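Local coordinates for purine-binding protein BAB2_0673 (Brucella melitensis biovar Abortus, PDB 3S99) that binds adenine, and probably other purines such as guanine, and may form part of an ABC-type uptake system for them, at residues 133-137 / 313-317; 167-172 / 345-350; 201-205 / 224-230. All coordinates share one frame; numbering follows the deposited sequence.

Contact 1: 133-137 / 313-317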
# COMPACT_ATOMS: atom_id res chain seq x y z
N TYR A 133 0.75 -6.37 -2.15
CA TYR A 133 -0.04 -7.38 -2.86
C TYR A 133 -0.12 -8.71 -2.10
O TYR A 133 -0.99 -9.54 -2.39
CB TYR A 133 0.52 -7.59 -4.28
CG TYR A 133 1.86 -8.30 -4.29
CD1 TYR A 133 3.05 -7.61 -4.45
CD2 TYR A 133 1.94 -9.68 -4.10
CE1 TYR A 133 4.28 -8.27 -4.44
CE2 TYR A 133 3.16 -10.34 -4.07
CZ TYR A 133 4.32 -9.62 -4.25
OH TYR A 133 5.50 -10.31 -4.20
N GLU A 134 0.75 -8.92 -1.11
CA GLU A 134 0.66 -10.10 -0.28
C GLU A 134 -0.60 -10.04 0.58
O GLU A 134 -1.33 -11.02 0.66
CB GLU A 134 1.91 -10.29 0.58
CG GLU A 134 3.14 -10.70 -0.22
CD GLU A 134 4.40 -10.93 0.64
OE1 GLU A 134 4.43 -10.42 1.77
OE2 GLU A 134 5.35 -11.61 0.19
N GLY A 135 -0.89 -8.86 1.14
CA GLY A 135 -2.12 -8.62 1.88
C GLY A 135 -3.34 -8.69 0.99
O GLY A 135 -4.39 -9.15 1.40
N ARG A 136 -3.21 -8.23 -0.25
CA ARG A 136 -4.32 -8.28 -1.17
C ARG A 136 -4.78 -9.72 -1.41
O ARG A 136 -5.97 -9.97 -1.60
CB ARG A 136 -3.92 -7.68 -2.50
CG ARG A 136 -3.62 -6.19 -2.44
CD ARG A 136 -4.89 -5.40 -2.36
NE ARG A 136 -4.59 -3.96 -2.35
CZ ARG A 136 -5.46 -3.00 -2.12
NH1 ARG A 136 -6.72 -3.27 -1.83
NH2 ARG A 136 -5.04 -1.74 -2.17
N TYR A 137 -3.84 -10.66 -1.42
CA TYR A 137 -4.18 -12.04 -1.71
C TYR A 137 -5.07 -12.59 -0.62
O TYR A 137 -6.12 -13.16 -0.91
CB TYR A 137 -2.92 -12.88 -1.88
CG TYR A 137 -3.19 -14.27 -2.36
CD1 TYR A 137 -3.37 -15.31 -1.45
CD2 TYR A 137 -3.26 -14.57 -3.72
CE1 TYR A 137 -3.59 -16.58 -1.87
CE2 TYR A 137 -3.46 -15.85 -4.15
CZ TYR A 137 -3.64 -16.84 -3.23
OH TYR A 137 -3.87 -18.11 -3.64
N LEU A 313 3.87 -19.52 0.08
CA LEU A 313 2.90 -19.03 -0.89
C LEU A 313 3.38 -17.70 -1.44
O LEU A 313 3.66 -16.77 -0.68
CB LEU A 313 1.52 -18.82 -0.26
CG LEU A 313 0.40 -18.28 -1.16
CD1 LEU A 313 0.17 -19.21 -2.40
CD2 LEU A 313 -0.86 -18.20 -0.31
N ASN A 314 3.48 -17.65 -2.76
CA ASN A 314 3.66 -16.42 -3.49
C ASN A 314 2.48 -16.28 -4.43
O ASN A 314 2.35 -17.04 -5.39
CB ASN A 314 4.99 -16.44 -4.26
CG ASN A 314 6.19 -16.46 -3.32
OD1 ASN A 314 6.91 -17.45 -3.24
ND2 ASN A 314 6.39 -15.36 -2.60
N PRO A 315 1.61 -15.30 -4.15
CA PRO A 315 0.44 -15.00 -4.96
C PRO A 315 0.70 -15.10 -6.45
O PRO A 315 -0.13 -15.69 -7.15
CB PRO A 315 0.13 -13.53 -4.57
CG PRO A 315 0.51 -13.46 -3.17
CD PRO A 315 1.76 -14.32 -3.06
N PHE A 316 1.81 -14.56 -6.94
CA PHE A 316 2.11 -14.64 -8.37
C PHE A 316 2.91 -15.88 -8.74
O PHE A 316 4.08 -15.80 -9.10
CB PHE A 316 2.80 -13.38 -8.82
CG PHE A 316 1.95 -12.13 -8.64
CD1 PHE A 316 0.74 -11.99 -9.34
CD2 PHE A 316 2.33 -11.13 -7.78
CE1 PHE A 316 -0.02 -10.88 -9.17
CE2 PHE A 316 1.56 -10.00 -7.62
CZ PHE A 316 0.39 -9.88 -8.32
N THR A 317 2.24 -17.02 -8.65
CA THR A 317 2.79 -18.34 -9.00
C THR A 317 1.79 -19.04 -9.91
O THR A 317 0.62 -19.17 -9.55
CB THR A 317 3.00 -19.21 -7.75
OG1 THR A 317 3.86 -18.52 -6.84
CG2 THR A 317 3.63 -20.61 -8.11
O HOH W 1 5.10 -13.14 -2.62
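Tyr137 and Pro315 form the apolar centre of the contact. The two side chains cross obliquely, with Tyr137 CD2 3.6 Å from Pro315 CB and Tyr137 CB close to Pro315 CG. Because CG of Tyr137 is anti to the backbone nitrogen (chi1 -172°), the ring extends past the proline to Leu313, whose side chain crosses it at about a right angle and brings CD2 to 3.5 Å from Tyr137 CE1. Pro315 CG also meets the edge of the Tyr133 ring, so one proline serves both tyrosines. An aromatic pair follows: Phe316 CE2 lies over one face of Tyr133, offset toward the rim and 3.6 Å from Tyr133 CD2, with the ring planes at 49°.

These contacts set helix 132-146 against the connection from helix 295-310 to strand 320-321. The connection is compact, with an inverse gamma turn centred on Phe316 and a 2.6 Å bond from Thr317 OG1 to Asn314 O.

The polar side is bridged by water. One molecule accepts from Asn314 ND2 at 2.6 Å. Its other two bonds are longer, one donated to Glu134 OE2 and one shared with Tyr133 OH. That hydroxyl is also bonded to Arg131, while Glu134 OE1 takes the backbone N-H of Met280; the Glu134 side chain lies about 5 Å from a bound magnesium ion.

Contact 2: 167-172 / 345-350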
# COMPACT_ATOMS: atom_id res chain seq x y z
N ILE A 167 -4.63 -5.28 -7.63
CA ILE A 167 -5.85 -5.76 -8.26
C ILE A 167 -5.66 -7.22 -8.67
O ILE A 167 -6.51 -8.08 -8.38
CB ILE A 167 -6.22 -4.88 -9.47
CG1 ILE A 167 -6.61 -3.47 -9.02
CG2 ILE A 167 -7.35 -5.53 -10.29
CD1 ILE A 167 -6.76 -2.42 -10.20
N ASN A 168 -4.53 -7.51 -9.31
CA ASN A 168 -4.26 -8.86 -9.80
C ASN A 168 -4.15 -9.85 -8.67
O ASN A 168 -4.73 -10.93 -8.75
CB ASN A 168 -3.01 -8.91 -10.65
CG ASN A 168 -3.23 -8.36 -12.04
OD1 ASN A 168 -4.33 -8.43 -12.56
ND2 ASN A 168 -2.16 -7.82 -12.64
N SER A 169 -3.40 -9.49 -7.62
CA SER A 169 -3.28 -10.36 -6.47
C SER A 169 -4.60 -10.64 -5.76
O SER A 169 -4.87 -11.78 -5.37
CB SER A 169 -2.29 -9.79 -5.48
OG SER A 169 -2.06 -10.73 -4.47
N PHE A 170 -5.40 -9.60 -5.57
CA PHE A 170 -6.73 -9.73 -5.00
C PHE A 170 -7.61 -10.73 -5.77
O PHE A 170 -8.23 -11.62 -5.18
CB PHE A 170 -7.37 -8.34 -4.92
CG PHE A 170 -8.76 -8.35 -4.34
CD1 PHE A 170 -8.97 -8.48 -2.98
CD2 PHE A 170 -9.87 -8.16 -5.17
CE1 PHE A 170 -10.25 -8.46 -2.45
CE2 PHE A 170 -11.16 -8.16 -4.63
CZ PHE A 170 -11.35 -8.29 -3.29
N MET A 171 -7.60 -10.60 -7.10
CA MET A 171 -8.36 -11.48 -7.96
C MET A 171 -7.85 -12.94 -7.85
O MET A 171 -8.66 -13.90 -7.74
CB MET A 171 -8.28 -10.98 -9.42
CG MET A 171 -9.11 -11.73 -10.44
SD MET A 171 -10.93 -11.78 -10.15
CE MET A 171 -11.15 -10.13 -9.50
N LEU A 172 -6.53 -13.13 -7.88
CA LEU A 172 -5.97 -14.48 -7.78
C LEU A 172 -6.37 -15.13 -6.45
O LEU A 172 -6.70 -16.32 -6.42
CB LEU A 172 -4.43 -14.47 -7.92
CG LEU A 172 -3.92 -14.11 -9.33
CD1 LEU A 172 -2.40 -13.85 -9.36
CD2 LEU A 172 -4.24 -15.22 -10.31
N PHE A 345 -0.56 -5.12 -17.04
CA PHE A 345 -1.59 -5.99 -17.59
C PHE A 345 -2.37 -6.61 -16.44
O PHE A 345 -1.87 -6.68 -15.31
CB PHE A 345 -0.96 -7.10 -18.42
CG PHE A 345 -0.00 -7.96 -17.66
CD1 PHE A 345 1.35 -7.63 -17.59
CD2 PHE A 345 -0.46 -9.10 -16.98
CE1 PHE A 345 2.23 -8.41 -16.86
CE2 PHE A 345 0.43 -9.89 -16.26
CZ PHE A 345 1.77 -9.55 -16.20
N TYR A 346 -3.60 -7.02 -16.73
CA TYR A 346 -4.43 -7.70 -15.75
C TYR A 346 -4.35 -9.19 -15.97
O TYR A 346 -4.05 -9.64 -17.06
CB TYR A 346 -5.89 -7.28 -15.86
CG TYR A 346 -6.23 -5.94 -15.28
CD1 TYR A 346 -5.85 -5.59 -13.97
CD2 TYR A 346 -6.95 -5.01 -16.01
CE1 TYR A 346 -6.19 -4.37 -13.45
CE2 TYR A 346 -7.30 -3.79 -15.48
CZ TYR A 346 -6.92 -3.47 -14.20
OH TYR A 346 -7.29 -2.23 -13.69
N VAL A 347 -4.63 -9.96 -14.93
CA VAL A 347 -4.78 -11.42 -15.07
C VAL A 347 -6.19 -11.72 -15.62
O VAL A 347 -7.06 -10.83 -15.64
CB VAL A 347 -4.51 -12.19 -13.74
CG1 VAL A 347 -3.07 -12.07 -13.34
CG2 VAL A 347 -5.43 -11.70 -12.59
N ALA A 348 -6.40 -12.96 -16.08
CA ALA A 348 -7.72 -13.42 -16.54
C ALA A 348 -8.75 -13.25 -15.44
O ALA A 348 -8.48 -13.57 -14.26
CB ALA A 348 -7.68 -14.89 -16.99
N GLY A 349 -9.91 -12.74 -15.83
CA GLY A 349 -11.05 -12.55 -14.93
C GLY A 349 -11.35 -11.10 -14.59
O GLY A 349 -12.47 -10.78 -14.14
N VAL A 350 -10.37 -10.22 -14.79
CA VAL A 350 -10.57 -8.81 -14.54
C VAL A 350 -11.27 -8.22 -15.78
O VAL A 350 -10.94 -8.57 -16.93
CB VAL A 350 -9.23 -8.07 -14.23
CG1 VAL A 350 -9.49 -6.57 -13.97
CG2 VAL A 350 -8.49 -8.73 -13.02
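Asn168 uses both ends of its amide to grip the backbone on the two sides of Tyr346. Its OD1 accepts from Val347 N at 2.8 Å, with the donor well above the carbonyl plane (51° out of it), whereas ND2 donates to Phe345 O at 2.9 Å, in the amide plane and on a lone pair of the acceptor. The two bonds fix the rotation of the amide, and OD1 also lies at the edge of the Tyr346 ring, 3.5 Å from Tyr346 CD1.

Beside this polar clasp the packing is close. Ile167 lies obliquely across the Tyr346 ring: its CG2, anti to the backbone nitrogen, is 3.6 Å from Tyr346 CE1, and its CD1 is 3.5 Å from Tyr346 OH, which is hydrogen-bonded to Asp352. Val350 CG1 sits over the centre of one face of the same ring.

Spacing is wider between Met171 CG and Val350 CG2, 4.0 Å apart though still buried. The partly exposed side holds Leu172, whose CG stays 4.3 Å from Val347 CG2, and Ala348 and Gly349 of the type II beta turn from Val347 to Val350, Gly349 taking its positive-phi position (109°).

The tail after helix 337-341 is thus laid along helix 161-175, whose other flanks meet helix 132-146 and strand 182-187; Ile320 of strand 320-321 packs on both Leu172 and Val347.

Contact 3: 201-205 / 224-230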
# COMPACT_ATOMS: atom_id res chain seq x y z
N ALA A 201 -17.35 4.61 -4.04
CA ALA A 201 -17.98 3.62 -3.18
C ALA A 201 -19.52 3.58 -3.36
O ALA A 201 -20.11 2.52 -3.47
CB ALA A 201 -17.60 3.87 -1.71
N LYS A 202 -20.15 4.74 -3.39
CA LYS A 202 -21.59 4.82 -3.56
C LYS A 202 -21.98 4.27 -4.93
O LYS A 202 -22.91 3.48 -5.05
CB LYS A 202 -22.07 6.26 -3.42
CG LYS A 202 -21.86 6.87 -2.02
CD LYS A 202 -22.31 8.34 -1.98
CE LYS A 202 -21.95 9.06 -0.67
NZ LYS A 202 -22.48 10.47 -0.62
N ALA A 203 -21.26 4.65 -5.98
CA ALA A 203 -21.55 4.13 -7.30
C ALA A 203 -21.36 2.61 -7.34
O ALA A 203 -22.17 1.91 -7.94
CB ALA A 203 -20.68 4.79 -8.34
N LEU A 204 -20.32 2.08 -6.70
CA LEU A 204 -20.10 0.61 -6.73
C LEU A 204 -21.18 -0.15 -5.95
O LEU A 204 -21.65 -1.18 -6.41
CB LEU A 204 -18.70 0.25 -6.24
CG LEU A 204 -17.58 0.72 -7.15
CD1 LEU A 204 -16.22 0.66 -6.41
CD2 LEU A 204 -17.58 -0.12 -8.43
N ILE A 205 -21.55 0.36 -4.78
CA ILE A 205 -22.61 -0.26 -3.97
C ILE A 205 -23.96 -0.13 -4.68
O ILE A 205 -24.74 -1.07 -4.67
CB ILE A 205 -22.68 0.35 -2.54
CG1 ILE A 205 -21.38 0.03 -1.77
CG2 ILE A 205 -23.84 -0.20 -1.77
CD1 ILE A 205 -20.99 1.10 -0.75
N VAL A 224 -18.64 4.97 3.89
CA VAL A 224 -19.81 4.82 3.00
C VAL A 224 -20.30 3.37 3.07
O VAL A 224 -21.50 3.11 3.26
CB VAL A 224 -19.49 5.16 1.54
CG1 VAL A 224 -20.62 4.67 0.65
CG2 VAL A 224 -19.23 6.70 1.36
N ALA A 225 -19.36 2.43 2.90
CA ALA A 225 -19.71 1.02 2.97
C ALA A 225 -20.37 0.71 4.32
O ALA A 225 -21.40 0.04 4.37
CB ALA A 225 -18.46 0.14 2.75
N HIS A 226 -19.81 1.22 5.41
CA HIS A 226 -20.37 0.94 6.72
C HIS A 226 -21.78 1.52 6.80
O HIS A 226 -22.70 0.83 7.21
CB HIS A 226 -19.53 1.53 7.85
CG HIS A 226 -20.12 1.31 9.21
ND1 HIS A 226 -20.69 2.33 9.95
CD2 HIS A 226 -20.29 0.18 9.94
CE1 HIS A 226 -21.15 1.84 11.09
NE2 HIS A 226 -20.93 0.53 11.10
N ASP A 227 -21.93 2.78 6.40
CA ASP A 227 -23.26 3.44 6.29
C ASP A 227 -24.27 2.59 5.51
O ASP A 227 -25.45 2.58 5.86
CB ASP A 227 -23.15 4.83 5.62
CG ASP A 227 -22.54 5.89 6.55
OD1 ASP A 227 -22.46 5.64 7.78
OD2 ASP A 227 -22.16 6.99 6.04
N ARG A 228 -23.83 1.87 4.47
CA ARG A 228 -24.72 0.96 3.72
C ARG A 228 -24.74 -0.52 4.20
O ARG A 228 -25.37 -1.37 3.57
CB ARG A 228 -24.43 1.01 2.21
CG ARG A 228 -24.20 2.43 1.58
CD ARG A 228 -25.47 3.26 1.37
NE ARG A 228 -25.33 4.25 0.28
CZ ARG A 228 -24.94 5.54 0.41
NH1 ARG A 228 -24.89 6.32 -0.66
NH2 ARG A 228 -24.60 6.06 1.58
N GLY A 229 -24.09 -0.82 5.32
CA GLY A 229 -23.98 -2.22 5.79
C GLY A 229 -23.20 -3.17 4.87
O GLY A 229 -23.44 -4.37 4.90
N ILE A 230 -22.29 -2.62 4.06
CA ILE A 230 -21.45 -3.40 3.12
C ILE A 230 -20.06 -3.61 3.71
O ILE A 230 -19.43 -2.67 4.18
CB ILE A 230 -21.35 -2.69 1.73
CG1 ILE A 230 -22.72 -2.66 1.05
CG2 ILE A 230 -20.32 -3.36 0.82
CD1 ILE A 230 -23.34 -4.07 0.82
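Val224 and Ile205 meet obliquely, the delta methyl of the isoleucine turned into the surface of the facing helix. Ile205 CD1 lies 3.9 Å from Val224 CG1 and equally far from the backbone CA of Ala225, with Arg228 CG a little beyond at 4.2 Å. The branching of Val224 divides its work: with CG1 anti to the backbone nitrogen (chi1 167°), Val224 CG1 lies 3.9 Å from Ala201 CB as well as beside Ile205, while CG2 faces the far part of the Lys202 chain. At the other end of the contact Ile205 and Ile230 slide past each other in opposite directions, bringing Ile205 CG2 to 3.9 Å from Ile230 CG1.

The pair belongs to an alternating beta/alpha array of the kind found in periplasmic-type binding proteins. Helix 194-206 links strands 182-187 and 211-214, helix 220-227 links 211-214 to 231-236, and the strands so joined run parallel in one sheet. Ile205 and Ile230 both reach Ile212 of strand 211-214, so the seam between the helices is closed underneath by the sheet. A Schellman motif ends helix 220-227, with Ile230 N bonded to Ala225 O at 2.8 Å and Gly229, at positive phi, as the C-prime residue; this turn swings Ile230 back beneath the helix toward Ile205.

On the solvent side of the contact, Lys202 is extended beyond CG and crosses Val224 at about a right angle, its CG 3.7 Å from Val224 CG1. Arg228, bent at chi2 (-76°), reaches across to the lysine, the two chains crossing obliquely, and places NH1 3.4 Å from Lys202 CG. NH1 thus rests against the CG-CD part of the lysine. Lys202 NZ and Arg228 NH1 are 4.8 Å apart without touching, a like-charged proximity that is probably unfavourable but eased by solvent.

In the fold
Contacts 1 and 2 are neighbours, their centres about 11 Å apart, and their segments alternate along the chain. They touch through a probable hydrogen bond of 2.6 Å from Ser169 OG to Tyr133 O, so the late-chain segments 313-317 and 345-350 pack on two helices that are themselves joined. Both contacts stand back from the ligand: Tyr133 and Ile167 each have side chains about 12 Å from the bound adenine, and that of Ile167 is about 10 Å from the side chain of the adenine-binding Trp191. Contact 3 is nested within the loops that both others close, but lies apart, its centre about 26 Å from contact 1 and about 23 Å from contact 2.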